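Local structure of agarase (Pseudoalteromonas fuliginea, 6XJ9) at residues Ser246-Glu251 with Arg404-Asn409; Ile308-Ser313 with Ser396-Asn401; Ala400-Lys405 with Val739-Tyr744. The protein probably hydrolyses agarose, the red-algal galactan, as a family 50 glycoside hydrolase of a marine bacterium. All blocks are in the same frame, centred on the assembly; numbering follows the deposited sequence.

All three contacts lie along one short helix, 397-406. Contact 2 sits at its N-terminal end, contact 3 on its middle and contact 1 at its C-terminal end; centres are about 9 Å apart from 2 to 3 and from 3 to 1, and about 16 Å from 1 to 2. In chain order the helix meets helix 242-252, then the loop between strands 299-305 and 315-320, and finally the loop between strand 709-714 and the C-terminal helix 745-763. D741 of contact 3 binds Y398 of contact 2 and Y406 of contact 1. Helix 397-406 thus joins parts of the chain almost 500 residues apart, including loops that follow two neighbouring strands of the seven-stranded sheet.

Contact 1 of 3, residues Ser246-Glu251 with Arg404-Asn409; sequences SDKKQE and RKYGQN
Helix 242-252 packs against the C-terminal end of helix 397-406 through K248, whose long side chain runs past Y406 to the last turn of that helix. Its CD lies 3.6 Å from CD1 of the Y406 ring, reached obliquely, while CB rests 4.0 Å from CE of K405. Beyond this the chain bends (chi3 73°) and carries NZ to the backbone carbonyl of K405, where it donates a hydrogen bond of 2.8 Å to K405 O. The donor lies in the carbonyl plane at a C=O...N angle of 152°. The amide of Q408 approaches this ammonium from the opposite direction, although the placing of its NE2 is doubtful. K405 itself stretches back toward helix 242-252, its CG lying 3.9 Å above the centre of the Y406 ring and its NZ reaching the neighbourhood of two acids.

Neither carboxylate of this helix bonds to that ammonium directly. OE1 of E251 remains 4.5 Å from NZ of K405, and one water joins the pair; another links K405 NZ to OD2 of D247, and a third runs from E251 OE1 to the hydroxyl of Y406. The stronger partners lie elsewhere: D247 pairs with R742, E251 with R424, and K405 with D741, which also binds the Y406 hydroxyl.

Two chemistries therefore join the helices. The positive end of K248 meets a carbonyl at a helix C-terminus, where the helix dipole would probably favour a cation, and the D741 carboxylate, with those of D247 and E251 close by through water, is likely to stabilise the charge of K405.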
loop_
_atom_site.group_PDB
_atom_site.type_symbol
_atom_site.label_atom_id
_atom_site.label_comp_id
_atom_site.label_asym_id
_atom_site.label_seq_id
_atom_site.Cartn_x
_atom_site.Cartn_y
_atom_site.Cartn_z
ATOM N N SER A 246 17.238 12.121 10.275
ATOM C CA SER A 246 16.071 12.603 9.559
ATOM C C SER A 246 14.823 11.816 9.975
ATOM O O SER A 246 13.798 12.399 10.343
ATOM C CB SER A 246 16.348 12.477 8.079
ATOM O OG SER A 246 15.282 12.988 7.314
ATOM N N ASP A 247 14.918 10.478 9.916
ATOM C CA ASP A 247 13.819 9.592 10.279
ATOM C C ASP A 247 13.330 9.897 11.696
ATOM O O ASP A 247 12.134 10.047 11.915
ATOM C CB ASP A 247 14.205 8.112 10.153
ATOM C CG ASP A 247 14.436 7.594 8.735
ATOM O OD1 ASP A 247 13.934 8.205 7.779
ATOM O OD2 ASP A 247 15.153 6.584 8.604
ATOM N N LYS A 248 14.265 9.992 12.647
ATOM C CA LYS A 248 13.970 10.174 14.064
ATOM C C LYS A 248 13.201 11.472 14.314
ATOM O O LYS A 248 12.188 11.461 15.012
ATOM C CB LYS A 248 15.265 10.133 14.876
ATOM C CG LYS A 248 15.120 10.468 16.353
ATOM C CD LYS A 248 16.415 10.310 17.102
ATOM C CE LYS A 248 17.405 11.406 16.780
ATOM N NZ LYS A 248 18.691 11.193 17.485
ATOM N N LYS A 249 13.699 12.582 13.749
ATOM C CA LYS A 249 13.067 13.885 13.894
ATOM C C LYS A 249 11.605 13.817 13.463
ATOM O O LYS A 249 10.720 14.261 14.193
ATOM C CB LYS A 249 13.797 14.939 13.051
ATOM C CG LYS A 249 15.241 15.203 13.458
ATOM C CD LYS A 249 15.408 15.391 14.957
ATOM C CE LYS A 249 16.705 14.828 15.502
ATOM N NZ LYS A 249 16.762 14.950 16.980
ATOM N N GLN A 250 11.379 13.267 12.266
ATOM C CA GLN A 250 10.075 13.186 11.637
ATOM C C GLN A 250 9.126 12.299 12.447
ATOM O O GLN A 250 7.965 12.653 12.661
ATOM C CB GLN A 250 10.237 12.708 10.189
ATOM C CG GLN A 250 8.928 12.522 9.434
ATOM C CD GLN A 250 8.004 13.712 9.552
ATOM O OE1 GLN A 250 8.342 14.732 10.154
ATOM N NE2 GLN A 250 6.813 13.584 8.984
ATOM N N GLU A 251 9.614 11.139 12.897
ATOM C CA GLU A 251 8.740 10.215 13.605
ATOM C C GLU A 251 8.345 10.793 14.965
ATOM O O GLU A 251 7.238 10.538 15.436
ATOM C CB GLU A 251 9.390 8.844 13.780
ATOM C CG GLU A 251 8.451 7.820 14.398
ATOM C CD GLU A 251 8.990 6.406 14.511
ATOM O OE1 GLU A 251 10.230 6.217 14.373
ATOM O OE2 GLU A 251 8.163 5.493 14.727
ATOM N N ARG A 404 23.714 4.601 15.857
ATOM C CA ARG A 404 23.867 5.629 14.838
ATOM C C ARG A 404 22.709 6.623 14.939
ATOM O O ARG A 404 22.900 7.828 14.788
ATOM C CB ARG A 404 23.946 4.999 13.441
ATOM C CG ARG A 404 25.315 4.432 13.081
ATOM C CD ARG A 404 25.476 4.171 11.590
ATOM N NE ARG A 404 25.084 2.808 11.313
ATOM C CZ ARG A 404 25.779 1.887 10.647
ATOM N NH1 ARG A 404 26.953 2.161 10.095
ATOM N NH2 ARG A 404 25.261 0.679 10.516
ATOM N N LYS A 405 21.510 6.102 15.221
ATOM C CA LYS A 405 20.284 6.874 15.102
ATOM C C LYS A 405 20.028 7.670 16.381
ATOM O O LYS A 405 19.565 8.808 16.310
ATOM C CB LYS A 405 19.091 5.958 14.803
ATOM C CG LYS A 405 17.775 6.660 14.506
ATOM C CD LYS A 405 16.738 5.670 14.007
ATOM C CE LYS A 405 15.380 6.280 13.741
ATOM N NZ LYS A 405 14.460 5.258 13.182
ATOM N N TYR A 406 20.305 7.041 17.528
ATOM C CA TYR A 406 19.829 7.523 18.816
ATOM C C TYR A 406 20.993 7.737 19.776
ATOM O O TYR A 406 20.792 8.096 20.935
ATOM C CB TYR A 406 18.923 6.474 19.470
ATOM C CG TYR A 406 17.622 6.168 18.766
ATOM C CD1 TYR A 406 16.604 7.102 18.699
ATOM C CD2 TYR A 406 17.385 4.916 18.214
ATOM C CE1 TYR A 406 15.401 6.821 18.067
ATOM C CE2 TYR A 406 16.183 4.615 17.584
ATOM C CZ TYR A 406 15.183 5.568 17.515
ATOM O OH TYR A 406 13.995 5.285 16.899
ATOM N N GLY A 407 22.211 7.468 19.311
ATOM C CA GLY A 407 23.343 7.442 20.227
ATOM C C GLY A 407 24.301 8.617 20.035
ATOM O O GLY A 407 25.413 8.582 20.560
ATOM N N GLN A 408 23.869 9.636 19.276
ATOM C CA GLN A 408 24.693 10.803 18.991
ATOM C C GLN A 408 25.023 11.492 20.308
ATOM O O GLN A 408 24.161 11.592 21.175
ATOM C CB GLN A 408 23.939 11.848 18.161
ATOM C CG GLN A 408 23.372 11.332 16.849
ATOM C CD GLN A 408 21.954 10.838 17.009
ATOM O OE1 GLN A 408 21.592 10.218 18.010
ATOM N NE2 GLN A 408 21.134 11.115 16.011
ATOM N N ASN A 409 26.269 11.961 20.440
ATOM C CA ASN A 409 26.665 12.779 21.575
ATOM C C ASN A 409 26.560 11.936 22.845
ATOM O O ASN A 409 26.218 12.447 23.911
ATOM C CB ASN A 409 25.831 14.063 21.632
ATOM C CG ASN A 409 26.612 15.287 22.062
ATOM O OD1 ASN A 409 27.424 15.229 22.983
ATOM N ND2 ASN A 409 26.356 16.407 21.406
HETATM O O HOH W 1 15.482 5.159 10.759
HETATM O O HOH W 2 12.196 7.342 15.778
HETATM O O HOH W 3 11.726 6.421 12.268
#

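Contact 2 of 3, residues Ile308-Ser313 with Ser396-Asn401; sequences IRLANS and SFYAAN
S396 touches S313 at the start of helix 397-406, occupying the N-cap position. With OG turned away from its own backbone N (chi1 -179°), the hydroxyl accepts from A399 N at 3.2 Å and 161°, the capping bond, and makes a weak 3.4 Å hydrogen bond from S396 OG to S313 O. Replacing this serine by an alanine would probably leave A399 N without its cap and S313 O without that weak donor, fraying the first turn. F397 follows, its CB directed away from the loop; its ring meets Y395, the last residue of strand 392-395, edge-to-face. Its backbone N donates to a water that in turn donates to S313 O; a second water joins Y398 N to the same oxygen, at 2.8 Å from water to S313 O. One carbonyl thus serves two first-turn N-H groups through solvent.

The Y398 ring leads away from S313 and passes L310, which meets it at the edge. CD2 of L310 lies in the ring plane, 4.0 Å from Y398 CE2, the two side chains crossing at about a right angle, and CB of S313 is 4.2 Å from Y398 CB. The hydroxyl at the far end of the ring binds D741. One residue on, A399 offers its CB to the other branch of L310, at 4.2 Å from L310 CD1; L310 also packs on M414 of helix 413-428.

On the loop side, a type I turn from L310 to S313 sets up these positions, closed by S313 N to L310 O at 3.0 Å. The loop leads into strand 315-320, whose neighbour 392-395 leads into the helix, so the arrangement is a serine N-cap, extended by water, at the end of an antiparallel strand pair where the loop enters one strand and the helix leaves the other.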
loop_
_atom_site.group_PDB
_atom_site.type_symbol
_atom_site.label_atom_id
_atom_site.label_comp_id
_atom_site.label_asym_id
_atom_site.label_seq_id
_atom_site.Cartn_x
_atom_site.Cartn_y
_atom_site.Cartn_z
ATOM N N ILE A 308 10.516 -7.989 21.528
ATOM C CA ILE A 308 10.898 -6.609 21.803
ATOM C C ILE A 308 12.203 -6.640 22.590
ATOM O O ILE A 308 12.216 -6.385 23.796
ATOM C CB ILE A 308 9.812 -5.842 22.583
ATOM C CG1 ILE A 308 8.396 -6.113 22.066
ATOM C CG2 ILE A 308 10.134 -4.346 22.620
ATOM C CD1 ILE A 308 8.140 -5.618 20.675
ATOM N N ARG A 309 13.277 -7.008 21.888
ATOM C CA ARG A 309 14.613 -7.181 22.447
ATOM C C ARG A 309 15.573 -7.345 21.270
ATOM O O ARG A 309 15.117 -7.431 20.130
ATOM C CB ARG A 309 14.662 -8.390 23.393
ATOM C CG ARG A 309 14.623 -9.742 22.689
ATOM C CD ARG A 309 14.483 -10.921 23.645
ATOM N NE ARG A 309 14.582 -12.163 22.889
ATOM C CZ ARG A 309 14.492 -13.394 23.391
ATOM N NH1 ARG A 309 14.286 -13.568 24.685
ATOM N NH2 ARG A 309 14.623 -14.447 22.594
ATOM N N LEU A 310 16.882 -7.428 21.569
ATOM C CA LEU A 310 17.936 -7.390 20.567
ATOM C C LEU A 310 18.519 -8.780 20.303
ATOM O O LEU A 310 19.221 -8.962 19.309
ATOM C CB LEU A 310 19.035 -6.424 21.030
ATOM C CG LEU A 310 18.621 -4.960 21.186
ATOM C CD1 LEU A 310 19.831 -4.048 21.325
ATOM C CD2 LEU A 310 17.732 -4.502 20.046
ATOM N N ALA A 311 18.204 -9.752 21.175
ATOM C CA ALA A 311 18.887 -11.040 21.226
ATOM C C ALA A 311 18.895 -11.772 19.880
ATOM O O ALA A 311 19.812 -12.544 19.611
ATOM C CB ALA A 311 18.303 -11.909 22.320
ATOM N N ASN A 312 17.901 -11.522 19.026
ATOM C CA ASN A 312 17.746 -12.313 17.813
ATOM C C ASN A 312 18.024 -11.474 16.565
ATOM O O ASN A 312 17.681 -11.887 15.462
ATOM C CB ASN A 312 16.368 -12.967 17.733
ATOM C CG ASN A 312 16.048 -13.803 18.955
ATOM O OD1 ASN A 312 15.322 -13.355 19.840
ATOM N ND2 ASN A 312 16.619 -14.995 19.030
ATOM N N SER A 313 18.665 -10.315 16.746
ATOM C CA SER A 313 19.042 -9.448 15.638
ATOM C C SER A 313 20.506 -9.635 15.210
ATOM O O SER A 313 21.038 -8.796 14.483
ATOM C CB SER A 313 18.763 -8.000 15.993
ATOM O OG SER A 313 17.356 -7.757 16.007
ATOM N N SER A 396 25.416 -7.218 15.094
ATOM C CA SER A 396 24.037 -6.743 15.037
ATOM C C SER A 396 23.938 -5.413 14.286
ATOM O O SER A 396 24.211 -4.355 14.852
ATOM C CB SER A 396 23.444 -6.634 16.412
ATOM O OG SER A 396 22.096 -6.190 16.321
ATOM N N PHE A 397 23.509 -5.462 13.018
ATOM C CA PHE A 397 23.368 -4.238 12.245
ATOM C C PHE A 397 22.205 -3.400 12.780
ATOM O O PHE A 397 22.247 -2.168 12.712
ATOM C CB PHE A 397 23.273 -4.524 10.742
ATOM C CG PHE A 397 24.539 -5.051 10.106
ATOM C CD1 PHE A 397 25.538 -4.184 9.686
ATOM C CD2 PHE A 397 24.722 -6.413 9.921
ATOM C CE1 PHE A 397 26.702 -4.678 9.112
ATOM C CE2 PHE A 397 25.882 -6.910 9.340
ATOM C CZ PHE A 397 26.869 -6.039 8.928
ATOM N N TYR A 398 21.175 -4.065 13.324
ATOM C CA TYR A 398 20.066 -3.314 13.889
ATOM C C TYR A 398 20.542 -2.493 15.088
ATOM O O TYR A 398 20.239 -1.308 15.165
ATOM C CB TYR A 398 18.853 -4.185 14.225
ATOM C CG TYR A 398 17.723 -3.384 14.826
ATOM C CD1 TYR A 398 16.943 -2.545 14.042
ATOM C CD2 TYR A 398 17.478 -3.404 16.193
ATOM C CE1 TYR A 398 15.927 -1.781 14.594
ATOM C CE2 TYR A 398 16.469 -2.645 16.763
ATOM C CZ TYR A 398 15.691 -1.830 15.960
ATOM O OH TYR A 398 14.681 -1.087 16.501
ATOM N N ALA A 399 21.297 -3.114 16.001
ATOM C CA ALA A 399 21.799 -2.406 17.172
ATOM C C ALA A 399 22.764 -1.293 16.748
ATOM O O ALA A 399 22.729 -0.203 17.313
ATOM C CB ALA A 399 22.468 -3.368 18.123
ATOM N N ALA A 400 23.629 -1.568 15.759
ATOM C CA ALA A 400 24.510 -0.531 15.234
ATOM C C ALA A 400 23.690 0.671 14.754
ATOM O O ALA A 400 24.019 1.821 15.058
ATOM C CB ALA A 400 25.399 -1.088 14.147
ATOM N N ASN A 401 22.600 0.394 14.032
ATOM C CA ASN A 401 21.713 1.431 13.528
ATOM C C ASN A 401 21.089 2.244 14.661
ATOM O O ASN A 401 20.906 3.453 14.514
ATOM C CB ASN A 401 20.691 0.865 12.544
ATOM C CG ASN A 401 21.349 0.447 11.248
ATOM O OD1 ASN A 401 22.423 0.952 10.900
ATOM N ND2 ASN A 401 20.722 -0.480 10.539
HETATM O O HOH W 4 20.256 -6.793 12.666
HETATM O O HOH W 5 22.751 -8.376 12.186
#

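Contact 3 of 3, residues Ala400-Lys405 with Val739-Tyr744; sequences ANLERK and VTDRPY
The side chain of K405, extended throughout (chi1 -174°), and that of D741, whose CG also stands opposite its backbone N (chi1 -169°), cross at about a right angle and bring ammonium and carboxylate together. NZ of K405 forms a salt bridge of 2.6 Å with OD2 of D741, meeting this oxygen on its anti side and somewhat out of the carboxylate plane. A shared water extends the link from K405 NZ to T740 O, lying 2.8 Å from that carbonyl. D741 has further partners: Y406 binds OD2, while Y398 and R424 bind OD1, so several donors hold this buried carboxylate and probably favour its ionised form. Near OD1, CD2 of L402 packs against it at 4.1 Å.

The segment 739-744 is the stretch of loop after strand 709-714 that leads into the C-terminal helix 745-763, with Y744 at the N-cap, and here it lies across the middle of helix 397-406. One turn before K405, N401 turns its amide to the loop: ND2 donates to V739 O at 2.7 Å, nearly straight at 169°, though it arrives from above the carbonyl plane. CG2 of T740 rests 3.6 Å from the same ND2, which also bonds to F226 O. The other end of the amide is fixed by R404, which grips OD1 side-on with two nitrogens, NH2 at 2.9 Å from N401 OD1 and NE slightly farther away.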
loop_
_atom_site.group_PDB
_atom_site.type_symbol
_atom_site.label_atom_id
_atom_site.label_comp_id
_atom_site.label_asym_id
_atom_site.label_seq_id
_atom_site.Cartn_x
_atom_site.Cartn_y
_atom_site.Cartn_z
ATOM N N ALA A 400 23.629 -1.568 15.759
ATOM C CA ALA A 400 24.510 -0.531 15.234
ATOM C C ALA A 400 23.690 0.671 14.754
ATOM O O ALA A 400 24.019 1.821 15.058
ATOM C CB ALA A 400 25.399 -1.088 14.147
ATOM N N ASN A 401 22.600 0.394 14.032
ATOM C CA ASN A 401 21.713 1.431 13.528
ATOM C C ASN A 401 21.089 2.244 14.661
ATOM O O ASN A 401 20.906 3.453 14.514
ATOM C CB ASN A 401 20.691 0.865 12.544
ATOM C CG ASN A 401 21.349 0.447 11.248
ATOM O OD1 ASN A 401 22.423 0.952 10.900
ATOM N ND2 ASN A 401 20.722 -0.480 10.539
ATOM N N LEU A 402 20.770 1.575 15.777
ATOM C CA LEU A 402 20.174 2.240 16.929
ATOM C C LEU A 402 21.145 3.268 17.500
ATOM O O LEU A 402 20.729 4.352 17.916
ATOM C CB LEU A 402 19.824 1.214 18.011
ATOM C CG LEU A 402 18.623 0.304 17.748
ATOM C CD1 LEU A 402 18.312 -0.494 19.007
ATOM C CD2 LEU A 402 17.398 1.100 17.320
ATOM N N GLU A 403 22.423 2.888 17.585
ATOM C CA GLU A 403 23.429 3.777 18.140
ATOM C C GLU A 403 23.707 4.916 17.161
ATOM O O GLU A 403 23.881 6.059 17.578
ATOM C CB GLU A 403 24.703 3.015 18.490
ATOM C CG GLU A 403 25.732 3.899 19.173
ATOM C CD GLU A 403 26.957 3.167 19.685
ATOM O OE1 GLU A 403 27.150 2.000 19.304
ATOM O OE2 GLU A 403 27.712 3.772 20.466
ATOM N N ARG A 404 23.714 4.601 15.857
ATOM C CA ARG A 404 23.867 5.629 14.838
ATOM C C ARG A 404 22.709 6.623 14.939
ATOM O O ARG A 404 22.900 7.828 14.788
ATOM C CB ARG A 404 23.946 4.999 13.441
ATOM C CG ARG A 404 25.315 4.432 13.081
ATOM C CD ARG A 404 25.476 4.171 11.590
ATOM N NE ARG A 404 25.084 2.808 11.313
ATOM C CZ ARG A 404 25.779 1.887 10.647
ATOM N NH1 ARG A 404 26.953 2.161 10.095
ATOM N NH2 ARG A 404 25.261 0.679 10.516
ATOM N N LYS A 405 21.510 6.102 15.221
ATOM C CA LYS A 405 20.284 6.874 15.102
ATOM C C LYS A 405 20.028 7.670 16.381
ATOM O O LYS A 405 19.565 8.808 16.310
ATOM C CB LYS A 405 19.091 5.958 14.803
ATOM C CG LYS A 405 17.775 6.660 14.506
ATOM C CD LYS A 405 16.738 5.670 14.007
ATOM C CE LYS A 405 15.380 6.280 13.741
ATOM N NZ LYS A 405 14.460 5.258 13.182
ATOM N N VAL A 739 15.726 -3.325 9.375
ATOM C CA VAL A 739 17.000 -3.323 10.071
ATOM C C VAL A 739 17.499 -1.893 10.330
ATOM O O VAL A 739 18.375 -1.695 11.170
ATOM C CB VAL A 739 18.029 -4.136 9.258
ATOM C CG1 VAL A 739 18.313 -3.502 7.899
ATOM C CG2 VAL A 739 19.319 -4.368 10.016
ATOM N N THR A 740 17.005 -0.904 9.579
ATOM C CA THR A 740 17.397 0.488 9.798
ATOM C C THR A 740 16.371 1.233 10.669
ATOM O O THR A 740 16.350 2.468 10.687
ATOM C CB THR A 740 17.634 1.239 8.478
ATOM O OG1 THR A 740 16.475 1.121 7.653
ATOM C CG2 THR A 740 18.864 0.772 7.726
ATOM N N ASP A 741 15.528 0.482 11.401
ATOM C CA ASP A 741 14.583 1.046 12.359
ATOM C C ASP A 741 13.542 1.906 11.640
ATOM O O ASP A 741 13.011 2.861 12.213
ATOM C CB ASP A 741 15.284 1.763 13.523
ATOM C CG ASP A 741 14.361 2.141 14.683
ATOM O OD1 ASP A 741 13.810 1.223 15.325
ATOM O OD2 ASP A 741 14.219 3.360 14.957
ATOM N N ARG A 742 13.208 1.518 10.399
ATOM C CA ARG A 742 12.092 2.143 9.716
ATOM C C ARG A 742 10.875 1.224 9.781
ATOM O O ARG A 742 10.871 0.164 9.157
ATOM C CB ARG A 742 12.419 2.435 8.248
ATOM C CG ARG A 742 13.513 3.475 8.048
ATOM C CD ARG A 742 13.800 3.771 6.581
ATOM N NE ARG A 742 14.352 5.115 6.434
ATOM C CZ ARG A 742 14.593 5.721 5.280
ATOM N NH1 ARG A 742 14.378 5.082 4.144
ATOM N NH2 ARG A 742 15.075 6.956 5.268
ATOM N N PRO A 743 9.787 1.639 10.475
ATOM C CA PRO A 743 8.527 0.901 10.424
ATOM C C PRO A 743 8.049 0.745 8.982
ATOM O O PRO A 743 8.146 1.671 8.176
ATOM C CB PRO A 743 7.569 1.802 11.228
ATOM C CG PRO A 743 8.492 2.545 12.172
ATOM C CD PRO A 743 9.708 2.845 11.320
ATOM N N TYR A 744 7.557 -0.456 8.669
ATOM C CA TYR A 744 6.880 -0.730 7.409
ATOM C C TYR A 744 5.530 -0.025 7.431
ATOM O O TYR A 744 4.642 -0.410 8.185
ATOM C CB TYR A 744 6.707 -2.242 7.213
ATOM C CG TYR A 744 7.965 -2.985 6.837
ATOM C CD1 TYR A 744 8.441 -2.960 5.532
ATOM C CD2 TYR A 744 8.678 -3.721 7.773
ATOM C CE1 TYR A 744 9.601 -3.630 5.168
ATOM C CE2 TYR A 744 9.833 -4.408 7.423
ATOM C CZ TYR A 744 10.295 -4.364 6.117
ATOM O OH TYR A 744 11.433 -5.043 5.763
HETATM O O HOH W 1 15.482 5.159 10.759
#